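Local coordinates for carboxylase (PDB 5H80), which probably catalyses, through its biotin carboxylase domain, the ATP-dependent carboxylation of biotin attached to a carrier protein, at residues A94-A99 with A118-A123; H106-Y111 with A339-A344; P136-L141 with V294-L299; S58-A63 with S69-R74. All coordinates share one frame; numbering follows the deposited sequence.

How the contacts relate
Contacts 1, 2 and 4 are built around one parallel sheet in the N-terminal part of the chain, while contact 3 lies beside it. Contact 2 is the fully buried one and the most polar: a histidine-glutamine bond and a shared water tie the sheet to helix 336-344. Contact 1, partly buried, is purely apolar across its helices; contact 4 mixes apolar packing with a histidine bond to a strand carbonyl. Contact 3, also partly buried, packs aliphatic and aromatic groups, with a water lying between the segments. Contacts 2 and 3 both link the N-terminal region to the ATP-binding region and touch through Gln-340 and Leu-299. A salt bridge, Arg-122 to Asp-140, connects contacts 1 and 3.

Contact 1: residues A94-A99 with A118-A123; sequences ALLRVA and ADFARA
Leu-96 and Phe-120 interlock across two helices that run nearly side by side, their short segments inclined at 24° and 11.5 Å apart at closest approach. That is a wide spacing, and long side chains have to fill it. Phe-120 does most of the reaching: with CG anti to the backbone N (chi1 174°), its ring is swung out from helix 118-126 toward the other helix, CZ leading. The hollow that receives it lies between two consecutive leucines. Leu-95 offers CD1, 4.3 Å from Phe-120 CZ, and Leu-96 offers its branch point, with CG 4.3 Å from Phe-120 CE1.

The fit also works the other way round. Leu-96 enters the notch between Phe-120 and Ala-123, which lie nearly one turn apart on their helix. Its CD1 comes down on the methyl of Ala-123, at 3.8 Å from CB, while CG stays against the ring; the fork of the leucine thus spans both walls of the notch. On the flank of helix 118-126 turned from the leucines, Arg-122 NH2 forms a salt bridge to Asp-119 OD1, with a weak, long hydrogen bond of 3.3 Å.

Both helices lie on one face of the parallel sheet, and strand 106-108 connects them in sequence, in the manner of successive beta-alpha-beta crossovers. Leu-114 packs on Leu-95 and Phe-120, Leu-129 on Leu-96. Beneath, Val-98 rests on Leu-36 of strand 34-37, and Phe-120 meets Phe-131 of strand 130-131 and Val-107 of strand 106-108.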
loop_
_atom_site.group_PDB
_atom_site.type_symbol
_atom_site.label_atom_id
_atom_site.label_comp_id
_atom_site.label_asym_id
_atom_site.label_seq_id
_atom_site.Cartn_x
_atom_site.Cartn_y
_atom_site.Cartn_z
ATOM N N ALA A 94 7.897 3.207 36.238
ATOM C CA ALA A 94 6.716 2.393 35.986
ATOM C C ALA A 94 6.878 1.433 34.799
ATOM O O ALA A 94 6.521 0.273 34.898
ATOM C CB ALA A 94 5.456 3.201 35.825
ATOM N N LEU A 95 7.439 1.957 33.704
ATOM C CA LEU A 95 7.688 1.144 32.503
ATOM C C LEU A 95 8.679 0.052 32.773
ATOM O O LEU A 95 8.441 -1.090 32.356
ATOM C CB LEU A 95 8.184 2.123 31.389
ATOM C CG LEU A 95 7.146 3.021 30.928
ATOM C CD1 LEU A 95 7.880 4.118 30.124
ATOM C CD2 LEU A 95 5.953 2.434 30.180
ATOM N N LEU A 96 9.692 0.345 33.586
ATOM C CA LEU A 96 10.684 -0.656 33.997
ATOM C C LEU A 96 10.081 -1.764 34.882
ATOM O O LEU A 96 10.481 -2.917 34.739
ATOM C CB LEU A 96 11.914 -0.029 34.644
ATOM C CG LEU A 96 12.726 0.774 33.618
ATOM C CD1 LEU A 96 13.766 1.562 34.397
ATOM C CD2 LEU A 96 13.328 -0.033 32.483
ATOM N N ARG A 97 9.059 -1.415 35.661
ATOM C CA ARG A 97 8.351 -2.397 36.428
ATOM C C ARG A 97 7.553 -3.312 35.521
ATOM O O ARG A 97 7.581 -4.531 35.704
ATOM C CB ARG A 97 7.444 -1.756 37.444
ATOM C CG ARG A 97 8.148 -1.275 38.675
ATOM C CD ARG A 97 7.142 -0.984 39.796
ATOM N NE ARG A 97 6.391 0.269 39.638
ATOM C CZ ARG A 97 6.918 1.496 39.769
ATOM N NH1 ARG A 97 8.207 1.693 40.056
ATOM N NH2 ARG A 97 6.144 2.541 39.652
ATOM N N VAL A 98 6.865 -2.701 34.541
ATOM C CA VAL A 98 6.099 -3.487 33.541
ATOM C C VAL A 98 6.995 -4.458 32.837
ATOM O O VAL A 98 6.562 -5.644 32.564
ATOM C CB VAL A 98 5.304 -2.611 32.505
ATOM C CG1 VAL A 98 4.604 -3.483 31.429
ATOM C CG2 VAL A 98 4.227 -1.855 33.206
ATOM N N ALA A 99 8.184 -4.001 32.465
ATOM C CA ALA A 99 9.073 -4.815 31.671
ATOM C C ALA A 99 9.538 -6.018 32.469
ATOM O O ALA A 99 9.635 -7.137 31.966
ATOM C CB ALA A 99 10.257 -3.989 31.251
ATOM N N ALA A 118 18.241 9.845 27.422
ATOM C CA ALA A 118 19.398 9.010 27.581
ATOM C C ALA A 118 19.429 8.215 28.956
ATOM O O ALA A 118 19.945 7.096 29.088
ATOM C CB ALA A 118 20.631 9.838 27.437
ATOM N N ASP A 119 18.972 8.870 30.005
ATOM C CA ASP A 119 18.916 8.201 31.317
ATOM C C ASP A 119 18.013 6.965 31.272
ATOM O O ASP A 119 18.313 5.924 31.865
ATOM C CB ASP A 119 18.271 9.123 32.345
ATOM C CG ASP A 119 19.243 10.081 32.989
ATOM O OD1 ASP A 119 20.453 9.926 32.816
ATOM O OD2 ASP A 119 18.729 10.974 33.698
ATOM N N PHE A 120 16.914 7.124 30.521
ATOM C CA PHE A 120 15.937 6.072 30.421
ATOM C C PHE A 120 16.593 4.919 29.662
ATOM O O PHE A 120 16.556 3.792 30.167
ATOM C CB PHE A 120 14.596 6.543 29.867
ATOM C CG PHE A 120 13.622 5.410 29.623
ATOM C CD1 PHE A 120 13.077 4.677 30.680
ATOM C CD2 PHE A 120 13.327 5.017 28.311
ATOM C CE1 PHE A 120 12.225 3.623 30.444
ATOM C CE2 PHE A 120 12.468 3.944 28.067
ATOM C CZ PHE A 120 11.921 3.252 29.121
ATOM N N ALA A 121 17.248 5.205 28.537
ATOM C CA ALA A 121 18.009 4.202 27.812
ATOM C C ALA A 121 19.022 3.443 28.698
ATOM O O ALA A 121 19.071 2.271 28.677
ATOM C CB ALA A 121 18.678 4.780 26.585
ATOM N N ARG A 122 19.794 4.182 29.486
ATOM C CA ARG A 122 20.734 3.659 30.479
ATOM C C ARG A 122 20.060 2.742 31.440
ATOM O O ARG A 122 20.566 1.632 31.644
ATOM C CB ARG A 122 21.501 4.806 31.125
ATOM C CG ARG A 122 22.620 5.380 30.263
ATOM C CD ARG A 122 23.557 6.301 31.087
ATOM N NE ARG A 122 22.967 7.637 31.126
ATOM C CZ ARG A 122 23.275 8.617 30.268
ATOM N NH1 ARG A 122 24.261 8.482 29.373
ATOM N NH2 ARG A 122 22.644 9.756 30.350
ATOM N N ALA A 123 18.906 3.136 31.947
ATOM C CA ALA A 123 18.185 2.358 32.909
ATOM C C ALA A 123 17.633 1.065 32.296
ATOM O O ALA A 123 17.744 -0.009 32.875
ATOM C CB ALA A 123 17.110 3.143 33.541
#

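Contact 2: residues H106-Y111 with A339-A344; sequences HVHPGY and AQLRLA
His-108 and Gln-340 meet through one short bond, NE2 giving its proton to OE1 at 2.7 Å. It is bent, with an N-H...O angle of 140°, and the donor stands well above the amide's carbonyl plane; imidazole and amide planes are 80° apart. Gln-340 gets there with CG anti to the backbone N (chi1 -173°) and an extended chain. Beside this bond, Leu-341 CD2 packs 4.0 Å from His-108 CD2.

Further out, the rotation of the ring is fixed from its other nitrogen: the amide of Gly-110 donates to His-108 ND1 at 3.1 Å. The same glycine accepts at its carbonyl from a water, 2.8 Å from Gly-110 O, which accepts from Gln-340 NE2. Both ends of the amide are therefore engaged. With an alanine in place of His-108, Gln-340 OE1 and the Gly-110 amide would probably be left without their shared mate and the glutamine be freer to turn.

Ile-47 of helix 42-53 packs on His-108, and Ala-50 and Val-51 on Leu-341. The His-Pro-Gly-Tyr run leaving strand 106-108 is a familiar biotin carboxylase signature; here it anchors the N-terminal parallel sheet to helix 336-344 of the ATP-binding region.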
loop_
_atom_site.group_PDB
_atom_site.type_symbol
_atom_site.label_atom_id
_atom_site.label_comp_id
_atom_site.label_asym_id
_atom_site.label_seq_id
_atom_site.Cartn_x
_atom_site.Cartn_y
_atom_site.Cartn_z
ATOM N N HIS A 106 13.271 -6.181 25.312
ATOM C CA HIS A 106 13.532 -5.032 24.471
ATOM C C HIS A 106 12.515 -3.981 24.836
ATOM O O HIS A 106 11.382 -4.254 25.247
ATOM C CB HIS A 106 13.399 -5.399 22.942
ATOM C CG HIS A 106 14.446 -6.335 22.481
ATOM N ND1 HIS A 106 14.414 -7.651 22.828
ATOM C CD2 HIS A 106 15.543 -6.176 21.700
ATOM C CE1 HIS A 106 15.463 -8.265 22.317
ATOM N NE2 HIS A 106 16.169 -7.390 21.640
ATOM N N VAL A 107 12.888 -2.707 24.676
ATOM C CA VAL A 107 12.028 -1.558 24.883
ATOM C C VAL A 107 12.087 -0.677 23.613
ATOM O O VAL A 107 13.129 -0.075 23.290
ATOM C CB VAL A 107 12.375 -0.647 26.132
ATOM C CG1 VAL A 107 11.424 0.504 26.245
ATOM C CG2 VAL A 107 12.182 -1.475 27.392
ATOM N N HIS A 108 10.949 -0.642 22.893
ATOM C CA HIS A 108 10.741 0.344 21.795
ATOM C C HIS A 108 10.020 1.635 22.318
ATOM O O HIS A 108 8.826 1.695 22.673
ATOM C CB HIS A 108 9.993 -0.238 20.568
ATOM C CG HIS A 108 10.356 0.479 19.276
ATOM N ND1 HIS A 108 10.429 1.830 19.247
ATOM C CD2 HIS A 108 10.532 0.065 17.996
ATOM C CE1 HIS A 108 10.786 2.232 18.029
ATOM N NE2 HIS A 108 10.786 1.172 17.240
ATOM N N PRO A 109 10.806 2.735 22.376
ATOM C CA PRO A 109 10.230 3.981 22.851
ATOM C C PRO A 109 9.395 4.827 21.847
ATOM O O PRO A 109 8.805 5.870 22.201
ATOM C CB PRO A 109 11.498 4.727 23.229
ATOM C CG PRO A 109 12.426 4.372 22.194
ATOM C CD PRO A 109 12.164 2.942 21.868
ATOM N N GLY A 110 9.172 4.282 20.644
ATOM C CA GLY A 110 8.631 5.057 19.517
ATOM C C GLY A 110 9.206 6.421 19.260
ATOM O O GLY A 110 10.367 6.547 19.053
ATOM N N TYR A 111 8.348 7.437 19.102
ATOM C CA TYR A 111 8.868 8.798 19.018
ATOM C C TYR A 111 8.035 9.609 19.980
ATOM O O TYR A 111 6.859 9.242 20.358
ATOM C CB TYR A 111 8.875 9.375 17.571
ATOM C CG TYR A 111 7.764 8.839 16.626
ATOM C CD1 TYR A 111 6.494 9.203 16.782
ATOM C CD2 TYR A 111 8.071 8.013 15.592
ATOM C CE1 TYR A 111 5.495 8.727 15.922
ATOM C CE2 TYR A 111 7.112 7.546 14.715
ATOM C CZ TYR A 111 5.821 7.918 14.928
ATOM O OH TYR A 111 4.903 7.358 14.082
ATOM N N ALA A 339 13.477 -3.194 10.288
ATOM C CA ALA A 339 14.939 -2.924 10.143
ATOM C C ALA A 339 15.478 -2.331 11.494
ATOM O O ALA A 339 16.461 -2.840 12.047
ATOM C CB ALA A 339 15.271 -2.018 9.013
ATOM N N GLN A 340 14.751 -1.368 11.995
ATOM C CA GLN A 340 15.117 -0.707 13.251
ATOM C C GLN A 340 15.215 -1.717 14.445
ATOM O O GLN A 340 16.290 -1.772 15.115
ATOM C CB GLN A 340 14.137 0.351 13.577
ATOM C CG GLN A 340 14.513 1.227 14.802
ATOM C CD GLN A 340 13.350 2.083 15.248
ATOM O OE1 GLN A 340 12.164 1.815 15.002
ATOM N NE2 GLN A 340 13.700 3.228 15.893
ATOM N N LEU A 341 14.233 -2.569 14.595
ATOM C CA LEU A 341 14.160 -3.620 15.595
ATOM C C LEU A 341 15.327 -4.618 15.458
ATOM O O LEU A 341 15.974 -4.965 16.445
ATOM C CB LEU A 341 12.852 -4.370 15.517
ATOM C CG LEU A 341 11.589 -3.629 16.071
ATOM C CD1 LEU A 341 10.264 -4.195 15.484
ATOM C CD2 LEU A 341 11.683 -3.765 17.629
ATOM N N ARG A 342 15.600 -5.083 14.240
ATOM C CA ARG A 342 16.659 -5.993 13.951
ATOM C C ARG A 342 18.043 -5.374 14.182
ATOM O O ARG A 342 18.945 -6.103 14.702
ATOM C CB ARG A 342 16.545 -6.707 12.584
ATOM C CG ARG A 342 15.195 -7.452 12.415
ATOM C CD ARG A 342 15.090 -7.949 10.998
ATOM N NE ARG A 342 16.082 -8.956 10.684
ATOM C CZ ARG A 342 15.942 -9.903 9.760
ATOM N NH1 ARG A 342 16.889 -10.807 9.634
ATOM N NH2 ARG A 342 14.883 -9.952 8.922
ATOM N N LEU A 343 18.224 -4.113 13.789
ATOM C CA LEU A 343 19.435 -3.376 14.084
ATOM C C LEU A 343 19.650 -3.299 15.597
ATOM O O LEU A 343 20.772 -3.667 16.045
ATOM C CB LEU A 343 19.428 -2.023 13.459
ATOM C CG LEU A 343 19.679 -2.100 11.925
ATOM C CD1 LEU A 343 19.212 -0.764 11.362
ATOM C CD2 LEU A 343 21.048 -2.533 11.353
ATOM N N ALA A 344 18.630 -2.880 16.360
ATOM C CA ALA A 344 18.705 -2.932 17.829
ATOM C C ALA A 344 19.124 -4.271 18.441
ATOM O O ALA A 344 19.970 -4.290 19.394
ATOM C CB ALA A 344 17.422 -2.446 18.471
HETATM O O HOH W 1 12.437 5.286 17.729
#

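Contact 3: residues P136-L141 with V294-L299; sequences PDTLDL and VKYRCL
Val-294 and Tyr-296, on the Schellman turn that closes helix 277-293, pack against Thr-138 and Leu-141 of helix 136-142. The methyl of Thr-138 is the main point of contact: CG2 lies 4.0 Å from Val-294 CG2 and equally far from CE1 of Tyr-296, whose ring crosses the threonine at about a right angle. With CG2 anti to the backbone N and OG1 beside it (chi1 -64°), the threonine gives its methyl to the apolar partners. Nearly one turn further on, Leu-141 CD1 approaches the other valine branch, 4.3 Å from Val-294 CG1.

The hydroxyl of Thr-138 bonds to Asp-135. A water placed very close to Thr-138 OG1, at a doubtfully short 2.5 Å, lies 2.9 Å from Val-294 O and appears to bridge the two segments. The turn itself is made by Lys-295 with positive phi; Tyr-296 N returns to Ala-291 O and Lys-295 N to Gln-292 O. From here the chain runs toward strand 299-306 of the antiparallel sheet in the ATP-binding region, changing direction at Cys-298.

The Tyr-296 ring is tethered at its far end, where OH donates to Leu-299 O at 2.6 Å from well above that carbonyl plane. Val-294 CG2 adjoins the edge of the same ring, and Pro-134 and Pro-319 pack on the tyrosine too. Leu-151 of helix 145-154 touches both Leu-141 and Val-294.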
loop_
_atom_site.group_PDB
_atom_site.type_symbol
_atom_site.label_atom_id
_atom_site.label_comp_id
_atom_site.label_asym_id
_atom_site.label_seq_id
_atom_site.Cartn_x
_atom_site.Cartn_y
_atom_site.Cartn_z
ATOM N N PRO A 136 23.116 5.484 24.558
ATOM C CA PRO A 136 22.870 6.664 25.360
ATOM C C PRO A 136 23.803 7.892 25.209
ATOM O O PRO A 136 23.280 9.000 25.189
ATOM C CB PRO A 136 22.918 6.114 26.801
ATOM C CG PRO A 136 22.524 4.667 26.659
ATOM C CD PRO A 136 23.175 4.251 25.401
ATOM N N ASP A 137 25.102 7.674 25.036
ATOM C CA ASP A 137 26.097 8.742 24.787
ATOM C C ASP A 137 25.758 9.520 23.498
ATOM O O ASP A 137 25.924 10.717 23.399
ATOM C CB ASP A 137 27.481 8.151 24.644
ATOM C CG ASP A 137 28.082 7.743 25.948
ATOM O OD1 ASP A 137 27.641 8.188 27.026
ATOM O OD2 ASP A 137 29.002 6.941 25.889
ATOM N N THR A 138 25.250 8.790 22.513
ATOM C CA THR A 138 24.775 9.417 21.255
ATOM C C THR A 138 23.492 10.174 21.495
ATOM O O THR A 138 23.293 11.214 20.889
ATOM C CB THR A 138 24.572 8.317 20.191
ATOM O OG1 THR A 138 25.800 7.713 19.872
ATOM C CG2 THR A 138 23.983 8.960 18.847
ATOM N N LEU A 139 22.543 9.642 22.326
ATOM C CA LEU A 139 21.334 10.341 22.726
ATOM C C LEU A 139 21.696 11.698 23.430
ATOM O O LEU A 139 21.056 12.777 23.250
ATOM C CB LEU A 139 20.433 9.482 23.659
ATOM C CG LEU A 139 19.849 8.122 23.123
ATOM C CD1 LEU A 139 18.892 7.482 24.098
ATOM C CD2 LEU A 139 19.101 8.361 21.819
ATOM N N ASP A 140 22.715 11.597 24.265
ATOM C CA ASP A 140 23.150 12.807 25.043
ATOM C C ASP A 140 23.695 13.848 24.114
ATOM O O ASP A 140 23.370 15.039 24.212
ATOM C CB ASP A 140 24.224 12.483 26.090
ATOM C CG ASP A 140 23.631 12.021 27.428
ATOM O OD1 ASP A 140 22.499 12.456 27.796
ATOM O OD2 ASP A 140 24.320 11.212 28.079
ATOM N N LEU A 141 24.529 13.401 23.206
ATOM C CA LEU A 141 25.082 14.260 22.182
ATOM C C LEU A 141 24.034 14.915 21.263
ATOM O O LEU A 141 23.975 16.136 21.169
ATOM C CB LEU A 141 26.104 13.502 21.408
ATOM C CG LEU A 141 27.262 14.340 20.720
ATOM C CD1 LEU A 141 28.368 13.457 20.146
ATOM C CD2 LEU A 141 26.731 15.299 19.643
ATOM N N VAL A 294 29.736 9.181 15.017
ATOM C CA VAL A 294 29.254 8.450 16.251
ATOM C C VAL A 294 29.038 6.928 16.164
ATOM O O VAL A 294 28.629 6.319 17.166
ATOM C CB VAL A 294 28.028 9.087 16.836
ATOM C CG1 VAL A 294 28.241 10.597 16.988
ATOM C CG2 VAL A 294 26.735 8.841 15.947
ATOM N N LYS A 295 29.416 6.290 15.043
ATOM C CA LYS A 295 29.198 4.840 14.905
ATOM C C LYS A 295 27.737 4.492 15.120
ATOM O O LYS A 295 27.357 3.615 15.909
ATOM C CB LYS A 295 30.112 4.082 15.911
ATOM C CG LYS A 295 31.576 4.512 15.737
ATOM C CD LYS A 295 32.131 4.249 14.351
ATOM C CE LYS A 295 32.048 2.778 13.999
ATOM N NZ LYS A 295 32.881 2.513 12.800
ATOM N N TYR A 296 26.882 5.201 14.376
ATOM C CA TYR A 296 25.459 5.140 14.685
ATOM C C TYR A 296 24.904 3.745 14.526
ATOM O O TYR A 296 25.324 3.057 13.672
ATOM C CB TYR A 296 24.665 6.167 13.821
ATOM C CG TYR A 296 23.335 6.547 14.295
ATOM C CD1 TYR A 296 23.148 7.637 15.193
ATOM C CD2 TYR A 296 22.236 5.816 13.976
ATOM C CE1 TYR A 296 21.865 8.034 15.644
ATOM C CE2 TYR A 296 20.957 6.137 14.440
ATOM C CZ TYR A 296 20.726 7.211 15.324
ATOM O OH TYR A 296 19.539 7.558 15.784
ATOM N N ARG A 297 23.999 3.389 15.467
ATOM C CA ARG A 297 23.225 2.164 15.426
ATOM C C ARG A 297 21.741 2.496 15.555
ATOM O O ARG A 297 21.319 3.363 16.313
ATOM C CB ARG A 297 23.696 1.114 16.478
ATOM C CG ARG A 297 23.095 -0.346 16.252
ATOM C CD ARG A 297 23.558 -1.335 17.307
ATOM N NE ARG A 297 24.998 -1.515 17.352
ATOM C CZ ARG A 297 25.700 -2.570 16.940
ATOM N NH1 ARG A 297 27.053 -2.542 17.071
ATOM N NH2 ARG A 297 25.117 -3.656 16.370
ATOM N N CYS A 298 20.973 1.836 14.652
ATOM C CA CYS A 298 19.489 1.894 14.490
ATOM C C CYS A 298 19.179 3.040 13.534
ATOM O O CYS A 298 19.976 3.190 12.583
ATOM C CB CYS A 298 18.681 1.903 15.791
ATOM S SG CYS A 298 19.084 0.568 16.874
ATOM N N LEU A 299 18.060 3.738 13.703
ATOM C CA LEU A 299 17.633 4.798 12.842
ATOM C C LEU A 299 17.855 6.188 13.396
ATOM O O LEU A 299 17.556 6.423 14.566
ATOM C CB LEU A 299 16.170 4.657 12.402
ATOM C CG LEU A 299 15.616 3.408 11.723
ATOM C CD1 LEU A 299 14.116 3.511 11.418
ATOM C CD2 LEU A 299 16.423 3.041 10.485
HETATM O O HOH W 2 25.848 6.000 18.030
#

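Contact 4: residues S58-A63 with S69-R74; sequences SVAVYA and SLHVRR
Strand-on-helix packing joins Ala-60, Val-61 and Tyr-62 to His-71 and Val-72, where strand 57-62 of the parallel sheet meets the short, weakly bonded helical turn that follows it. The segment axes pass 7.9 Å apart at 145°, the helix running roughly back along the strand. His-71 makes the polar link: its NE2 donates to Val-61 O at 2.8 Å, a fairly straight bond of 163° with the oxygen in the ring plane. At the other nitrogen, ND1 and Ser-69 OG lie 2.8 Å apart in a second hydrogen bond, so the imidazole is held in its plane at both nitrogens, which restrains its rotation.

Ser-69 is also the N-cap of the helix, its OG accepting from His-71 N at 3.2 Å. The unit is a beta-alpha-beta crossover, strand 57-62 to helix 70-74 to strand 77-80, within the N-terminal region of the biotin carboxylase. A leucine in place of His-71 would probably leave Val-61 O without this donor and Ser-69 OG without its ring partner.

Beside the bond, Ala-60 CB packs 4.0 Å from His-71 CD2 and touches the His-71 carbonyl. Tyr-62 carries its CG between backbone N and carbonyl carbon (chi1 60°), which lays the ring beside Val-72: CG2 of the valine is 3.7 Å from Tyr-62 CB, and CG1 stands over one ring face, near the rim. Arg-74 bonds to Ser-52 and packs on Thr-443 of the second subunit.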
loop_
_atom_site.group_PDB
_atom_site.type_symbol
_atom_site.label_atom_id
_atom_site.label_comp_id
_atom_site.label_asym_id
_atom_site.label_seq_id
_atom_site.Cartn_x
_atom_site.Cartn_y
_atom_site.Cartn_z
ATOM N N SER A 58 4.763 -8.682 21.461
ATOM C CA SER A 58 4.644 -7.357 21.953
ATOM C C SER A 58 3.887 -7.243 23.262
ATOM O O SER A 58 2.867 -7.858 23.479
ATOM C CB SER A 58 3.968 -6.391 20.924
ATOM O OG SER A 58 2.619 -6.791 20.553
ATOM N N VAL A 59 4.359 -6.288 24.060
ATOM C CA VAL A 59 3.668 -5.872 25.272
ATOM C C VAL A 59 3.384 -4.369 25.132
ATOM O O VAL A 59 4.288 -3.588 25.083
ATOM C CB VAL A 59 4.525 -6.242 26.526
ATOM C CG1 VAL A 59 3.803 -5.719 27.789
ATOM C CG2 VAL A 59 4.954 -7.751 26.529
ATOM N N ALA A 60 2.129 -3.995 25.103
ATOM C CA ALA A 60 1.667 -2.588 25.078
ATOM C C ALA A 60 1.384 -2.123 26.513
ATOM O O ALA A 60 1.280 -2.991 27.465
ATOM C CB ALA A 60 0.453 -2.464 24.156
ATOM N N VAL A 61 1.336 -0.806 26.681
ATOM C CA VAL A 61 0.908 -0.202 27.930
ATOM C C VAL A 61 -0.176 0.830 27.544
ATOM O O VAL A 61 -0.180 1.466 26.430
ATOM C CB VAL A 61 2.058 0.447 28.759
ATOM C CG1 VAL A 61 3.029 -0.591 29.360
ATOM C CG2 VAL A 61 2.838 1.526 27.958
ATOM N N TYR A 62 -1.103 1.073 28.440
ATOM C CA TYR A 62 -2.127 2.043 28.261
ATOM C C TYR A 62 -2.581 2.712 29.552
ATOM O O TYR A 62 -2.545 2.084 30.638
ATOM C CB TYR A 62 -3.399 1.498 27.513
ATOM C CG TYR A 62 -4.067 0.355 28.224
ATOM C CD1 TYR A 62 -5.250 0.577 28.887
ATOM C CD2 TYR A 62 -3.501 -0.972 28.324
ATOM C CE1 TYR A 62 -5.842 -0.400 29.650
ATOM C CE2 TYR A 62 -4.168 -2.013 29.054
ATOM C CZ TYR A 62 -5.345 -1.685 29.681
ATOM O OH TYR A 62 -6.005 -2.601 30.437
ATOM N N ALA A 63 -2.922 3.962 29.421
ATOM C CA ALA A 63 -3.611 4.721 30.471
ATOM C C ALA A 63 -5.091 4.547 30.261
ATOM O O ALA A 63 -5.549 4.362 29.114
ATOM C CB ALA A 63 -3.237 6.182 30.346
ATOM N N SER A 69 -8.069 2.898 22.208
ATOM C CA SER A 69 -6.985 2.923 21.194
ATOM C C SER A 69 -6.740 1.529 20.636
ATOM O O SER A 69 -6.636 0.523 21.337
ATOM C CB SER A 69 -5.684 3.538 21.689
ATOM O OG SER A 69 -4.653 3.309 20.638
ATOM N N LEU A 70 -6.502 1.462 19.314
ATOM C CA LEU A 70 -6.121 0.193 18.653
ATOM C C LEU A 70 -4.886 -0.451 19.164
ATOM O O LEU A 70 -4.805 -1.685 19.197
ATOM C CB LEU A 70 -6.063 0.336 17.085
ATOM C CG LEU A 70 -5.707 -0.928 16.294
ATOM C CD1 LEU A 70 -6.790 -1.991 16.406
ATOM C CD2 LEU A 70 -5.588 -0.537 14.786
ATOM N N HIS A 71 -3.927 0.353 19.666
ATOM C CA HIS A 71 -2.711 -0.241 20.248
ATOM C C HIS A 71 -2.919 -1.183 21.463
ATOM O O HIS A 71 -2.120 -2.051 21.685
ATOM C CB HIS A 71 -1.718 0.852 20.510
ATOM C CG HIS A 71 -1.726 1.460 21.887
ATOM N ND1 HIS A 71 -2.494 2.549 22.260
ATOM C CD2 HIS A 71 -0.992 1.107 22.977
ATOM C CE1 HIS A 71 -2.264 2.817 23.541
ATOM N NE2 HIS A 71 -1.360 1.970 23.993
ATOM N N VAL A 72 -4.030 -0.984 22.143
ATOM C CA VAL A 72 -4.424 -1.875 23.243
ATOM C C VAL A 72 -4.693 -3.313 22.742
ATOM O O VAL A 72 -3.898 -4.265 23.042
ATOM C CB VAL A 72 -5.579 -1.231 23.996
ATOM C CG1 VAL A 72 -6.076 -2.191 25.086
ATOM C CG2 VAL A 72 -5.197 0.102 24.614
ATOM N N ARG A 73 -5.758 -3.415 21.945
ATOM C CA ARG A 73 -6.222 -4.666 21.353
ATOM C C ARG A 73 -5.180 -5.335 20.480
ATOM O O ARG A 73 -5.095 -6.565 20.434
ATOM C CB ARG A 73 -7.439 -4.400 20.444
ATOM C CG ARG A 73 -8.779 -4.251 21.140
ATOM C CD ARG A 73 -9.860 -3.748 20.170
ATOM N NE ARG A 73 -9.595 -2.391 19.661
ATOM C CZ ARG A 73 -10.505 -1.561 19.146
ATOM N NH1 ARG A 73 -11.796 -1.897 19.056
ATOM N NH2 ARG A 73 -10.117 -0.359 18.721
ATOM N N ARG A 74 -4.413 -4.529 19.728
ATOM C CA ARG A 74 -3.425 -5.097 18.796
ATOM C C ARG A 74 -2.185 -5.721 19.431
ATOM O O ARG A 74 -1.507 -6.549 18.783
ATOM C CB ARG A 74 -3.032 -4.053 17.690
ATOM C CG ARG A 74 -2.029 -4.465 16.659
ATOM C CD ARG A 74 -2.625 -5.580 15.741
ATOM N NE ARG A 74 -1.613 -5.997 14.747
ATOM C CZ ARG A 74 -0.550 -6.775 14.978
ATOM N NH1 ARG A 74 -0.317 -7.277 16.203
ATOM N NH2 ARG A 74 0.302 -7.041 14.009
#